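Local structure of OmpA family protein (Klebsiella pneumoniae subsp. pneumoniae, 7RJJ) at residues 13-18 / 65-70; 50-55 / 98-103. The protein probably binds peptidoglycan through its OmpA-like domain, the part crystallised, and so may tie the outer membrane to the cell wall. All coordinates share one frame; numbering follows the deposited sequence.

How the contacts relate
Both contacts border the D-alanine pocket and both are partly buried. Their centres lie about 13 Å apart. Contact 1 is about 7 Å from the centre of the chain, against about 16 Å for contact 2. It joins the loop 13-18 to helix 57-77, rests on an aromatic face against an arginine chain, and holds the ligand carboxylate. Contact 2 lies between two loops. It is smaller and polar, an asparagine amide against backbone with a water beside it. Its loop 50-55 takes the ligand amino group and one carboxylate oxygen. The two contacts touch where Arg-67 NH1 lies 3.1 Å from His-50 O, a probable hydrogen bond. Their segments alternate along the chain.

Contact 1. Residues 13-18 / 65-70. With DAL (D-alanine), chain C.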
ATOM      1  N   SER A  13       2.238   5.578   5.070  1.00 19.62           N
ATOM      2  CA  SER A  13       3.433   5.103   5.751  1.00 20.22           C
ATOM      3  C   SER A  13       3.007   4.448   7.073  1.00 20.94           C
ATOM      4  O   SER A  13       3.072   5.132   8.133  1.00 22.64           O
ATOM      5  CB  SER A  13       4.393   6.251   5.959  1.00 22.09           C
ATOM      6  OG  SER A  13       4.724   6.850   4.708  1.00 21.71           O
ATOM      7  N   LEU A  14       2.659   3.162   7.021  1.00 19.93           N
ATOM      8  CA  LEU A  14       2.056   2.420   8.165  1.00 21.00           C
ATOM      9  C   LEU A  14       2.977   1.319   8.691  1.00 21.62           C
ATOM     10  O   LEU A  14       2.428   0.390   9.336  1.00 22.36           O
ATOM     11  CB  LEU A  14       0.768   1.734   7.675  1.00 19.85           C
ATOM     12  CG  LEU A  14      -0.215   2.577   6.870  1.00 19.35           C
ATOM     13  CD1 LEU A  14      -1.375   1.714   6.373  1.00 18.71           C
ATOM     14  CD2 LEU A  14      -0.729   3.750   7.675  1.00 21.01           C
ATOM     15  N   PHE A  15       4.296   1.407   8.498  1.00 21.83           N
ATOM     16  CA  PHE A  15       5.122   0.229   8.880  1.00 22.83           C
ATOM     17  C   PHE A  15       6.450   0.579   9.553  1.00 25.06           C
ATOM     18  O   PHE A  15       7.143   1.530   9.116  1.00 24.73           O
ATOM     19  CB  PHE A  15       5.471  -0.578   7.625  1.00 21.18           C
ATOM     20  CG  PHE A  15       4.275  -0.940   6.793  1.00 19.26           C
ATOM     21  CD1 PHE A  15       3.480  -2.023   7.138  1.00 19.18           C
ATOM     22  CD2 PHE A  15       3.912  -0.166   5.703  1.00 17.83           C
ATOM     23  CE1 PHE A  15       2.354  -2.334   6.398  1.00 17.82           C
ATOM     24  CE2 PHE A  15       2.783  -0.474   4.969  1.00 16.54           C
ATOM     25  CZ  PHE A  15       2.012  -1.565   5.312  1.00 16.61           C
ATOM     26  N   ASP A  16       6.772  -0.217  10.588  1.00 27.61           N
ATOM     27  CA  ASP A  16       8.070  -0.148  11.301  1.00 30.50           C
ATOM     28  C   ASP A  16       9.057  -1.023  10.525  1.00 30.09           C
ATOM     29  O   ASP A  16       8.592  -1.862   9.691  1.00 28.13           O
ATOM     30  CB  ASP A  16       7.962  -0.613  12.758  1.00 34.18           C
ATOM     31  CG  ASP A  16       7.173   0.337  13.684  1.00 36.22           C
ATOM     32  OD1 ASP A  16       7.211   1.567  13.508  1.00 37.71           O
ATOM     33  OD2 ASP A  16       6.441  -0.211  14.539  1.00 38.68           O
ATOM     34  N   THR A  17      10.351  -0.818  10.783  1.00 31.39           N
ATOM     35  CA  THR A  17      11.463  -1.548  10.122  1.00 32.35           C
ATOM     36  C   THR A  17      11.195  -3.058  10.104  1.00 32.21           C
ATOM     37  O   THR A  17      10.779  -3.590  11.144  1.00 33.63           O
ATOM     38  CB  THR A  17      12.791  -1.242  10.825  1.00 35.25           C
ATOM     39  OG1 THR A  17      12.977   0.173  10.759  1.00 35.20           O
ATOM     40  CG2 THR A  17      13.973  -1.963  10.211  1.00 36.53           C
ATOM     41  N   GLY A  18      11.361  -3.680   8.930  1.00 31.51           N
ATOM     42  CA  GLY A  18      11.257  -5.140   8.712  1.00 31.70           C
ATOM     43  C   GLY A  18       9.898  -5.728   9.047  1.00 31.06           C
ATOM     44  O   GLY A  18       9.786  -6.972   9.002  1.00 31.91           O
ATOM     45  N   LEU A  65       5.984  -6.597  -0.869  1.00 16.85           N
ATOM     46  CA  LEU A  65       4.779  -7.335  -1.317  1.00 16.35           C
ATOM     47  C   LEU A  65       3.951  -7.736  -0.089  1.00 16.15           C
ATOM     48  O   LEU A  65       2.712  -7.637  -0.167  1.00 14.75           O
ATOM     49  CB  LEU A  65       5.248  -8.537  -2.139  1.00 18.14           C
ATOM     50  CG  LEU A  65       4.208  -9.188  -3.035  1.00 18.40           C
ATOM     51  CD1 LEU A  65       3.646  -8.190  -4.054  1.00 17.33           C
ATOM     52  CD2 LEU A  65       4.832 -10.381  -3.728  1.00 20.36           C
ATOM     53  N   LYS A  66       4.603  -8.124   1.015  1.00 17.38           N
ATOM     54  CA  LYS A  66       3.829  -8.501   2.232  1.00 17.98           C
ATOM     55  C   LYS A  66       3.077  -7.273   2.761  1.00 16.53           C
ATOM     56  O   LYS A  66       1.969  -7.436   3.300  1.00 16.52           O
ATOM     57  CB  LYS A  66       4.721  -9.120   3.314  1.00 20.52           C
ATOM     58  CG  LYS A  66       5.279 -10.500   2.979  1.00 22.50           C
ATOM     59  CD  LYS A  66       5.885 -11.220   4.165  1.00 25.32           C
ATOM     60  CE  LYS A  66       6.289 -12.640   3.844  1.00 27.59           C
ATOM     61  NZ  LYS A  66       6.861 -13.337   5.023  1.00 30.79           N
ATOM     62  N   ARG A  67       3.635  -6.078   2.566  1.00 15.59           N
ATOM     63  CA  ARG A  67       2.980  -4.840   3.058  1.00 14.71           C
ATOM     64  C   ARG A  67       1.726  -4.584   2.225  1.00 13.32           C
ATOM     65  O   ARG A  67       0.713  -4.180   2.805  1.00 13.06           O
ATOM     66  CB  ARG A  67       3.951  -3.662   2.994  1.00 14.57           C
ATOM     67  CG  ARG A  67       5.012  -3.724   4.085  1.00 16.20           C
ATOM     68  CD  ARG A  67       6.116  -2.699   3.951  1.00 16.50           C
ATOM     69  NE  ARG A  67       6.882  -2.734   5.195  1.00 18.41           N
ATOM     70  CZ  ARG A  67       8.063  -2.160   5.409  1.00 19.59           C
ATOM     71  NH1 ARG A  67       8.681  -1.487   4.445  1.00 19.00           N
ATOM     72  NH2 ARG A  67       8.613  -2.273   6.606  1.00 21.53           N
ATOM     73  N   ALA A  68       1.834  -4.780   0.913  1.00 12.55           N
ATOM     74  CA  ALA A  68       0.664  -4.594   0.028  1.00 11.82           C
ATOM     75  C   ALA A  68      -0.392  -5.633   0.420  1.00 12.28           C
ATOM     76  O   ALA A  68      -1.553  -5.265   0.527  1.00 12.03           O
ATOM     77  CB  ALA A  68       1.081  -4.732  -1.414  1.00 11.39           C
ATOM     78  N   GLU A  69       0.036  -6.846   0.762  1.00 13.69           N
ATOM     79  CA  GLU A  69      -0.937  -7.903   1.165  1.00 14.94           C
ATOM     80  C   GLU A  69      -1.612  -7.541   2.500  1.00 15.43           C
ATOM     81  O   GLU A  69      -2.805  -7.852   2.633  1.00 15.59           O
ATOM     82  CB  GLU A  69      -0.254  -9.264   1.230  1.00 16.73           C
ATOM     83  CG  GLU A  69       0.162  -9.774  -0.137  1.00 17.17           C
ATOM     84  CD  GLU A  69       1.016 -11.028  -0.105  1.00 19.62           C
ATOM     85  OE1 GLU A  69       1.464 -11.413   0.992  1.00 21.96           O
ATOM     86  OE2 GLU A  69       1.250 -11.605  -1.180  1.00 21.29           O
ATOM     87  N   SER A  70      -0.883  -6.946   3.450  1.00 16.20           N
ATOM     88  CA  SER A  70      -1.491  -6.551   4.757  1.00 17.26           C
ATOM     89  C   SER A  70      -2.612  -5.527   4.521  1.00 16.30           C
ATOM     90  O   SER A  70      -3.669  -5.648   5.162  1.00 17.08           O
ATOM     91  CB  SER A  70      -0.469  -6.010   5.728  1.00 18.34           C
ATOM     92  OG  SER A  70       0.432  -7.022   6.155  1.00 20.25           O
TER
HETATM   93  N   DAL C 601      14.210  -1.896   4.442  1.00 24.99           N
HETATM   94  CA  DAL C 601      13.625  -2.004   5.813  1.00 25.85           C
HETATM   95  CB  DAL C 601      13.895  -3.374   6.379  1.00 29.05           C
HETATM   96  C   DAL C 601      12.122  -1.694   5.766  1.00 25.73           C
HETATM   97  O   DAL C 601      11.386  -2.005   6.700  1.00 23.42           O
HETATM   98  OXT DAL C 601      11.608  -1.106   4.810  1.00 22.22           O
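Two donors, one from each segment, grip the D-alanine O atom: Gly-18 N and Arg-67 NH2, each 2.8 Å away. The second carboxylate oxygen, OXT, takes a hydrogen bond from Arg-67 NH1 at 3.0 Å. The guanidinium thus meets the carboxylate with both terminal nitrogens, which should fix the rotation of the acid group. Asp-16 O lies at the guanidinium edge, 3.1 Å from Arg-67 NH2. Phe-15 carries the apolar half of the contact. One face of its ring lies against the arginine chain, with Arg-67 CG 3.7 Å from the ring centroid and 6° off the normal, a CH-pi contact. Leu-14 CB sits on the opposite face, toward the rim. The arginine chain is extended from CG to NE, and this carries the guanidinium past the ring to the ligand. Phe-15 CB covers one guanidinium face, 3.5 Å from Arg-67 NE. Ring and guanidinium planes are 23° apart. Lys-19 O and His-50 O also accept from the guanidinium and help to orient it. Arg-67 and Asp-52 match the pair that holds the diaminopimelate of peptidoglycan in OmpA-like domains, so D-alanine probably occupies that site.

Contact 2. Residues 50-55 / 98-103; sequences HTDSVG and ATNDTP. With DAL (D-alanine), chain C.
The two loops come closest at Asp-52 and Asn-100, whose CA atoms are 6.3 Å apart. Asn-100 points its amide at the backbone of 50-55. Its OD1 accepts a weak hydrogen bond from Ser-53 N at 3.3 Å, and Asp-52 CB packs against the same oxygen. The stronger partner of OD1 is Asn-109 ND2, on helix 103-109. The other end of the amide is held through water: Asn-100 ND2 donates to a water at 3.0 Å, and this water donates to Thr-51 O. Both ends of the amide are therefore tied, which should fix its flip. Ser-53 OG, turned to the amide stem by chi1 of 63°, lies 3.4 Å from Asn-100 CB.

The far side of 50-55 faces the D-alanine. Asp-52 N donates to the ligand OXT at 3.0 Å. The ligand N lies 2.5 Å from Val-54 O, unusually short for a hydrogen bond, so its exact place is doubtful; Asn-60 OD1 is a further partner of the ligand. Thr-51 OG1 donates to Asp-52 O at 2.9 Å, tilted 28° from the carbonyl plane. Asp-52 OD2 forms a salt bridge with Arg-110. Within 98-103, Thr-99 OG1 accepts from Asp-101 N, an ST turn. Loop 50-55 thus forms the amino-group side of the pocket, and Asn-100 meets it on the side away from the ligand.

The loop 50-55 joins strand 43-49 to helix 57-77, whose residues Asn-60 and Leu-63 touch Thr-51. The loop 98-103 follows strand 86-90 and leads into helix 103-109, with Thr-102 as its N-cap.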
ATOM      1  N   HIS A  50       6.173  -0.694  -0.594  1.00 11.51           N
ATOM      2  CA  HIS A  50       7.512  -0.085  -0.734  1.00 12.15           C
ATOM      3  C   HIS A  50       8.303  -0.306   0.556  1.00 13.18           C
ATOM      4  O   HIS A  50       7.688  -0.635   1.600  1.00 13.56           O
ATOM      5  CB  HIS A  50       7.385   1.413  -1.007  1.00 12.81           C
ATOM      6  CG  HIS A  50       6.644   1.759  -2.253  1.00 12.59           C
ATOM      7  ND1 HIS A  50       7.298   2.058  -3.426  1.00 13.13           N
ATOM      8  CD2 HIS A  50       5.325   1.908  -2.498  1.00 12.34           C
ATOM      9  CE1 HIS A  50       6.418   2.350  -4.362  1.00 13.34           C
ATOM     10  NE2 HIS A  50       5.187   2.259  -3.824  1.00 12.59           N
ATOM     11  N   THR A  51       9.607  -0.100   0.474  1.00 14.18           N
ATOM     12  CA  THR A  51      10.495  -0.248   1.657  1.00 15.61           C
ATOM     13  C   THR A  51      11.512   0.886   1.663  1.00 16.97           C
ATOM     14  O   THR A  51      11.607   1.595   0.644  1.00 16.61           O
ATOM     15  CB  THR A  51      11.282  -1.564   1.614  1.00 15.82           C
ATOM     16  OG1 THR A  51      12.278  -1.469   0.596  1.00 15.92           O
ATOM     17  CG2 THR A  51      10.407  -2.766   1.341  1.00 15.60           C
ATOM     18  N   ASP A  52      12.183   1.086   2.804  1.00 18.86           N
ATOM     19  CA  ASP A  52      13.314   2.047   2.841  1.00 20.99           C
ATOM     20  C   ASP A  52      14.491   1.267   2.236  1.00 21.65           C
ATOM     21  O   ASP A  52      14.302   0.066   1.922  1.00 20.31           O
ATOM     22  CB  ASP A  52      13.536   2.600   4.255  1.00 23.08           C
ATOM     23  CG  ASP A  52      13.860   1.546   5.296  1.00 23.71           C
ATOM     24  OD1 ASP A  52      14.400   0.501   4.905  1.00 24.23           O
ATOM     25  OD2 ASP A  52      13.557   1.777   6.500  1.00 25.54           O
ATOM     26  N   SER A  53      15.654   1.893   2.070  1.00 22.95           N
ATOM     27  CA  SER A  53      16.788   1.173   1.428  1.00 24.20           C
ATOM     28  C   SER A  53      17.598   0.346   2.448  1.00 24.86           C
ATOM     29  O   SER A  53      18.660  -0.140   2.064  1.00 25.32           O
ATOM     30  CB  SER A  53      17.677   2.149   0.709  1.00 25.73           C
ATOM     31  OG  SER A  53      18.237   3.056   1.635  1.00 26.20           O
ATOM     32  N   VAL A  54      17.125   0.196   3.692  1.00 25.96           N
ATOM     33  CA  VAL A  54      17.878  -0.613   4.704  1.00 28.18           C
ATOM     34  C   VAL A  54      17.665  -2.098   4.385  1.00 28.16           C
ATOM     35  O   VAL A  54      16.584  -2.449   3.884  1.00 27.42           O
ATOM     36  CB  VAL A  54      17.468  -0.270   6.152  1.00 29.56           C
ATOM     37  CG1 VAL A  54      18.067  -1.233   7.172  1.00 31.44           C
ATOM     38  CG2 VAL A  54      17.827   1.164   6.512  1.00 30.90           C
ATOM     39  N   GLY A  55      18.691  -2.923   4.582  1.00 30.27           N
ATOM     40  CA  GLY A  55      18.559  -4.368   4.319  1.00 32.15           C
ATOM     41  C   GLY A  55      18.961  -4.740   2.902  1.00 33.81           C
ATOM     42  O   GLY A  55      19.645  -3.921   2.242  1.00 34.11           O
ATOM     43  N   ALA A  98      10.892   9.826   0.064  1.00 21.90           N
ATOM     44  CA  ALA A  98      11.651  10.657   1.022  1.00 23.17           C
ATOM     45  C   ALA A  98      13.096  10.171   1.093  1.00 23.18           C
ATOM     46  O   ALA A  98      13.377   9.047   0.645  1.00 22.39           O
ATOM     47  CB  ALA A  98      10.996  10.602   2.384  1.00 23.15           C
ATOM     48  N   THR A  99      13.974  11.006   1.645  1.00 24.42           N
ATOM     49  CA  THR A  99      15.396  10.624   1.791  1.00 24.79           C
ATOM     50  C   THR A  99      15.478   9.373   2.669  1.00 23.70           C
ATOM     51  O   THR A  99      14.558   9.175   3.516  1.00 23.16           O
ATOM     52  CB  THR A  99      16.222  11.776   2.389  1.00 26.90           C
ATOM     53  OG1 THR A  99      17.573  11.338   2.552  1.00 27.14           O
ATOM     54  CG2 THR A  99      15.697  12.251   3.727  1.00 27.55           C
ATOM     55  N   ASN A 100      16.472   8.517   2.400  1.00 23.77           N
ATOM     56  CA  ASN A 100      16.751   7.358   3.285  1.00 23.92           C
ATOM     57  C   ASN A 100      17.888   7.774   4.230  1.00 26.22           C
ATOM     58  O   ASN A 100      18.368   6.919   4.982  1.00 26.44           O
ATOM     59  CB  ASN A 100      17.088   6.092   2.495  1.00 23.52           C
ATOM     60  CG  ASN A 100      15.851   5.401   1.968  1.00 21.77           C
ATOM     61  OD1 ASN A 100      14.967   5.037   2.749  1.00 20.84           O
ATOM     62  ND2 ASN A 100      15.784   5.213   0.660  1.00 21.43           N
ATOM     63  N   ASP A 101      18.257   9.063   4.213  1.00 28.14           N
ATOM     64  CA  ASP A 101      19.368   9.582   5.066  1.00 31.28           C
ATOM     65  C   ASP A 101      18.895   9.975   6.472  1.00 31.26           C
ATOM     66  O   ASP A 101      19.750  10.409   7.244  1.00 32.79           O
ATOM     67  CB  ASP A 101      20.078  10.769   4.407  1.00 34.21           C
ATOM     68  CG  ASP A 101      21.091  10.353   3.342  1.00 37.04           C
ATOM     69  OD1 ASP A 101      21.477   9.152   3.317  1.00 38.68           O
ATOM     70  OD2 ASP A 101      21.514  11.242   2.568  1.00 41.60           O
ATOM     71  N   THR A 102      17.596   9.872   6.773  1.00 29.69           N
ATOM     72  CA  THR A 102      17.088  10.199   8.133  1.00 30.46           C
ATOM     73  C   THR A 102      16.053   9.159   8.547  1.00 29.30           C
ATOM     74  O   THR A 102      15.455   8.499   7.690  1.00 27.40           O
ATOM     75  CB  THR A 102      16.451  11.592   8.198  1.00 31.51           C
ATOM     76  OG1 THR A 102      15.246  11.563   7.429  1.00 29.59           O
ATOM     77  CG2 THR A 102      17.370  12.695   7.712  1.00 33.15           C
ATOM     78  N   PRO A 103      15.835   8.962   9.866  1.00 30.64           N
ATOM     79  CA  PRO A 103      14.815   8.036  10.347  1.00 30.12           C
ATOM     80  C   PRO A 103      13.407   8.450   9.886  1.00 29.64           C
ATOM     81  O   PRO A 103      12.644   7.569   9.546  1.00 28.27           O
ATOM     82  CB  PRO A 103      14.936   8.103  11.879  1.00 32.49           C
ATOM     83  CG  PRO A 103      16.338   8.613  12.120  1.00 34.00           C
ATOM     84  CD  PRO A 103      16.615   9.554  10.964  1.00 33.13           C
TER
HETATM   85  N   DAL C 601      14.210  -1.896   4.442  1.00 24.99           N
HETATM   86  CA  DAL C 601      13.625  -2.004   5.813  1.00 25.85           C
HETATM   87  CB  DAL C 601      13.895  -3.374   6.379  1.00 29.05           C
HETATM   88  C   DAL C 601      12.122  -1.694   5.766  1.00 25.73           C
HETATM   89  O   DAL C 601      11.386  -2.005   6.700  1.00 23.42           O
HETATM   90  OXT DAL C 601      11.608  -1.106   4.810  1.00 22.22           O
HETATM   91  O   HOH W   1      13.703   3.307  -0.404  1.00 24.95           O